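Local coordinates for putative oxidoreductase YfjR (Streptomyces aurantiacus, PDB 4OQZ), which reduces imines as an S-selective imine reductase and probably draws its hydride from NADPH bound to a Rossmann-type domain, at residues A179-V187 against A197-F208. Numbering follows the deposited sequence.
Sequences AMLSYWQAV and AADIAPYVSENF
In the helical C-terminal domain of this imine reductase, the long helix 163-191 turns back into helix 197-209, and Y183 of the first meets A197, I200, A201 and V204 of the second as a knob in a hole. The axes of the two segments pass 10.3 Å apart at 134°; the backbones come closest at the V187/A197 end, where the CA atoms are 5.4 Å apart. With CG anti to the backbone N (chi1 -177°), the phenol of Y183 extends across to the second helix. Its CD1 touches V204 CG1 at 3.8 Å, while I200 CG1 lies at the ring edge near CE1. The hydroxyl OH donates to A197 O over 2.9 Å, coming from above the carbonyl plane, 53° out of it, and misses the lone pairs; A197 O also takes a weak bond from A201 N. From the same helix, V187 CG2 covers one face of the Y183 ring, offset toward its rim, and reaches across to touch A197 CB at 3.8 Å. I200 sends CD1 against the first helix, 3.5 Å from A186 O and 3.8 Å from A186 CB. At the wider end A179 O and S182 OG lie at the edge of the F208 ring, and its CZ also touches A179 CB at 3.8 Å; A179 O already accepts from Y183 N and S182 OG. F257 of helix 256-269 packs on S182, and A219 of the second subunit on Y183, so the hairpin is covered from its own chain and from the dimer partner. D223 of that subunit binds the A197 and A198 amides. The contact is thus mainly apolar and buried, with one cross-helix hydrogen bond that gives the buried phenol OH a partner at the end of a ring already seated in an apolar hole.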
loop_
_atom_site.group_PDB
_atom_site.type_symbol
_atom_site.label_atom_id
_atom_site.label_comp_id
_atom_site.label_asym_id
_atom_site.label_seq_id
_atom_site.Cartn_x
_atom_site.Cartn_y
_atom_site.Cartn_z
ATOM N N ALA A 179 -0.186 -2.115 3.681
ATOM C CA ALA A 179 0.812 -2.080 2.615
ATOM C C ALA A 179 1.874 -3.131 2.883
ATOM O O ALA A 179 2.157 -3.982 2.028
ATOM C CB ALA A 179 1.449 -0.709 2.539
ATOM N N MET A 180 2.378 -3.172 4.127
ATOM C CA MET A 180 3.377 -4.175 4.505
ATOM C C MET A 180 2.849 -5.586 4.463
ATOM O O MET A 180 3.575 -6.475 4.000
ATOM C CB MET A 180 4.035 -3.870 5.853
ATOM C CG MET A 180 4.949 -2.635 5.840
ATOM S SD MET A 180 6.204 -2.552 4.517
ATOM C CE MET A 180 7.220 -3.998 4.940
ATOM N N LEU A 181 1.577 -5.777 4.870
ATOM C CA LEU A 181 0.901 -7.061 4.823
ATOM C C LEU A 181 0.686 -7.545 3.389
ATOM O O LEU A 181 0.810 -8.755 3.151
ATOM C CB LEU A 181 -0.418 -7.027 5.598
ATOM C CG LEU A 181 -1.159 -8.390 5.760
ATOM C CD1 LEU A 181 -0.251 -9.455 6.413
ATOM C CD2 LEU A 181 -2.403 -8.233 6.569
ATOM N N SER A 182 0.418 -6.599 2.423
ATOM C CA SER A 182 0.250 -6.948 1.008
ATOM C C SER A 182 1.594 -7.408 0.467
ATOM O O SER A 182 1.645 -8.312 -0.370
ATOM C CB SER A 182 -0.364 -5.809 0.209
ATOM O OG SER A 182 0.604 -4.817 -0.121
ATOM N N TYR A 183 2.676 -6.805 0.966
ATOM C CA TYR A 183 4.035 -7.259 0.633
ATOM C C TYR A 183 4.269 -8.660 1.211
ATOM O O TYR A 183 4.787 -9.515 0.500
ATOM C CB TYR A 183 5.133 -6.249 1.040
ATOM C CG TYR A 183 6.528 -6.689 0.623
ATOM C CD1 TYR A 183 6.789 -7.102 -0.682
ATOM C CD2 TYR A 183 7.571 -6.730 1.542
ATOM C CE1 TYR A 183 8.061 -7.494 -1.078
ATOM C CE2 TYR A 183 8.845 -7.179 1.171
ATOM C CZ TYR A 183 9.078 -7.577 -0.139
ATOM O OH TYR A 183 10.312 -8.003 -0.547
ATOM N N TRP A 184 3.803 -8.948 2.449
ATOM C CA TRP A 184 4.000 -10.303 3.018
ATOM C C TRP A 184 3.216 -11.293 2.170
ATOM O O TRP A 184 3.715 -12.367 1.888
ATOM C CB TRP A 184 3.571 -10.429 4.489
ATOM C CG TRP A 184 4.233 -9.558 5.527
ATOM C CD1 TRP A 184 3.768 -9.332 6.788
ATOM C CD2 TRP A 184 5.502 -8.883 5.445
ATOM N NE1 TRP A 184 4.621 -8.498 7.469
ATOM C CE2 TRP A 184 5.702 -8.219 6.676
ATOM C CE3 TRP A 184 6.457 -8.703 4.426
ATOM C CZ2 TRP A 184 6.828 -7.423 6.928
ATOM C CZ3 TRP A 184 7.579 -7.935 4.691
ATOM C CH2 TRP A 184 7.753 -7.306 5.927
ATOM N N GLN A 185 2.024 -10.877 1.670
ATOM C CA GLN A 185 1.225 -11.701 0.766
ATOM C C GLN A 185 1.915 -11.968 -0.602
ATOM O O GLN A 185 1.816 -13.079 -1.129
ATOM C CB GLN A 185 -0.158 -11.078 0.561
ATOM C CG GLN A 185 -1.097 -11.959 -0.238
ATOM C CD GLN A 185 -1.667 -13.101 0.554
ATOM O OE1 GLN A 185 -2.010 -12.969 1.737
ATOM N NE2 GLN A 185 -1.786 -14.249 -0.089
ATOM N N ALA A 186 2.602 -10.953 -1.154
ATOM C CA ALA A 186 3.332 -11.004 -2.425
ATOM C C ALA A 186 4.517 -11.950 -2.288
ATOM O O ALA A 186 4.736 -12.798 -3.161
ATOM C CB ALA A 186 3.832 -9.603 -2.785
ATOM N N VAL A 187 5.284 -11.797 -1.197
ATOM C CA VAL A 187 6.438 -12.680 -0.857
ATOM C C VAL A 187 6.009 -14.122 -0.805
ATOM O O VAL A 187 6.630 -14.956 -1.476
ATOM C CB VAL A 187 7.262 -12.193 0.370
ATOM C CG1 VAL A 187 8.360 -13.187 0.768
ATOM C CG2 VAL A 187 7.907 -10.841 0.068
ATOM N N ALA A 197 12.133 -12.577 -2.101
ATOM C CA ALA A 197 11.599 -11.284 -1.700
ATOM C C ALA A 197 12.347 -10.129 -2.406
ATOM O O ALA A 197 11.719 -9.147 -2.813
ATOM C CB ALA A 197 11.675 -11.137 -0.184
ATOM N N ALA A 198 13.685 -10.258 -2.566
ATOM C CA ALA A 198 14.529 -9.265 -3.243
ATOM C C ALA A 198 14.296 -9.244 -4.760
ATOM O O ALA A 198 14.693 -8.284 -5.424
ATOM C CB ALA A 198 16.001 -9.542 -2.942
ATOM N N ASP A 199 13.709 -10.323 -5.304
ATOM C CA ASP A 199 13.395 -10.486 -6.710
ATOM C C ASP A 199 12.194 -9.579 -7.033
ATOM O O ASP A 199 12.201 -8.876 -8.036
ATOM C CB ASP A 199 12.999 -11.951 -7.012
ATOM C CG ASP A 199 14.122 -12.967 -7.140
ATOM O OD1 ASP A 199 15.176 -12.768 -6.508
ATOM O OD2 ASP A 199 13.907 -14.008 -7.798
ATOM N N ILE A 200 11.182 -9.597 -6.156
ATOM C CA ILE A 200 9.952 -8.821 -6.292
ATOM C C ILE A 200 10.071 -7.441 -5.637
ATOM O O ILE A 200 9.297 -6.548 -5.974
ATOM C CB ILE A 200 8.693 -9.635 -5.846
ATOM C CG1 ILE A 200 8.646 -9.881 -4.320
ATOM C CG2 ILE A 200 8.548 -10.937 -6.673
ATOM C CD1 ILE A 200 7.345 -10.550 -3.860
ATOM N N ALA A 201 11.065 -7.243 -4.740
ATOM C CA ALA A 201 11.255 -5.931 -4.096
ATOM C C ALA A 201 11.228 -4.722 -5.077
ATOM O O ALA A 201 10.561 -3.728 -4.760
ATOM C CB ALA A 201 12.535 -5.901 -3.269
ATOM N N PRO A 202 11.972 -4.737 -6.220
ATOM C CA PRO A 202 11.939 -3.565 -7.110
ATOM C C PRO A 202 10.543 -3.273 -7.666
ATOM O O PRO A 202 10.144 -2.119 -7.713
ATOM C CB PRO A 202 12.933 -3.922 -8.228
ATOM C CG PRO A 202 13.733 -5.080 -7.701
ATOM C CD PRO A 202 12.826 -5.807 -6.784
ATOM N N TYR A 203 9.800 -4.320 -8.026
ATOM C CA TYR A 203 8.453 -4.227 -8.562
ATOM C C TYR A 203 7.458 -3.655 -7.568
ATOM O O TYR A 203 6.644 -2.808 -7.936
ATOM C CB TYR A 203 8.012 -5.603 -9.080
ATOM C CG TYR A 203 8.830 -6.067 -10.271
ATOM C CD1 TYR A 203 8.663 -5.487 -11.525
ATOM C CD2 TYR A 203 9.789 -7.068 -10.140
ATOM C CE1 TYR A 203 9.439 -5.879 -12.614
ATOM C CE2 TYR A 203 10.538 -7.504 -11.237
ATOM C CZ TYR A 203 10.355 -6.908 -12.476
ATOM O OH TYR A 203 11.090 -7.318 -13.568
ATOM N N VAL A 204 7.541 -4.097 -6.312
ATOM C CA VAL A 204 6.648 -3.690 -5.228
ATOM C C VAL A 204 6.911 -2.251 -4.853
ATOM O O VAL A 204 5.958 -1.481 -4.709
ATOM C CB VAL A 204 6.708 -4.671 -4.034
ATOM C CG1 VAL A 204 5.854 -4.184 -2.863
ATOM C CG2 VAL A 204 6.284 -6.066 -4.469
ATOM N N SER A 205 8.198 -1.877 -4.733
ATOM C CA SER A 205 8.651 -0.500 -4.468
ATOM C C SER A 205 8.138 0.475 -5.523
ATOM O O SER A 205 7.701 1.562 -5.168
ATOM C CB SER A 205 10.176 -0.424 -4.454
ATOM O OG SER A 205 10.643 -1.236 -3.400
ATOM N N GLU A 206 8.273 0.110 -6.808
ATOM C CA GLU A 206 7.834 0.865 -7.991
ATOM C C GLU A 206 6.330 1.010 -7.986
ATOM O O GLU A 206 5.820 2.078 -8.337
ATOM C CB GLU A 206 8.272 0.123 -9.276
ATOM C CG GLU A 206 8.064 0.878 -10.584
ATOM C CD GLU A 206 8.918 2.114 -10.811
ATOM O OE1 GLU A 206 10.134 1.957 -11.070
ATOM O OE2 GLU A 206 8.361 3.237 -10.780
ATOM N N ASN A 207 5.611 -0.068 -7.609
ATOM C CA ASN A 207 4.163 -0.032 -7.503
ATOM C C ASN A 207 3.747 1.032 -6.441
ATOM O O ASN A 207 2.939 1.906 -6.727
ATOM C CB ASN A 207 3.616 -1.434 -7.169
ATOM C CG ASN A 207 2.120 -1.603 -7.373
ATOM O OD1 ASN A 207 1.372 -0.657 -7.706
ATOM N ND2 ASN A 207 1.659 -2.837 -7.266
ATOM N N PHE A 208 4.343 0.999 -5.248
ATOM C CA PHE A 208 4.024 1.956 -4.194
ATOM C C PHE A 208 4.420 3.368 -4.567
ATOM O O PHE A 208 3.680 4.301 -4.251
ATOM C CB PHE A 208 4.715 1.565 -2.885
ATOM C CG PHE A 208 4.038 0.405 -2.183
ATOM C CD1 PHE A 208 2.674 0.426 -1.925
ATOM C CD2 PHE A 208 4.772 -0.677 -1.737
ATOM C CE1 PHE A 208 2.049 -0.640 -1.254
ATOM C CE2 PHE A 208 4.137 -1.751 -1.079
ATOM C CZ PHE A 208 2.786 -1.712 -0.842
#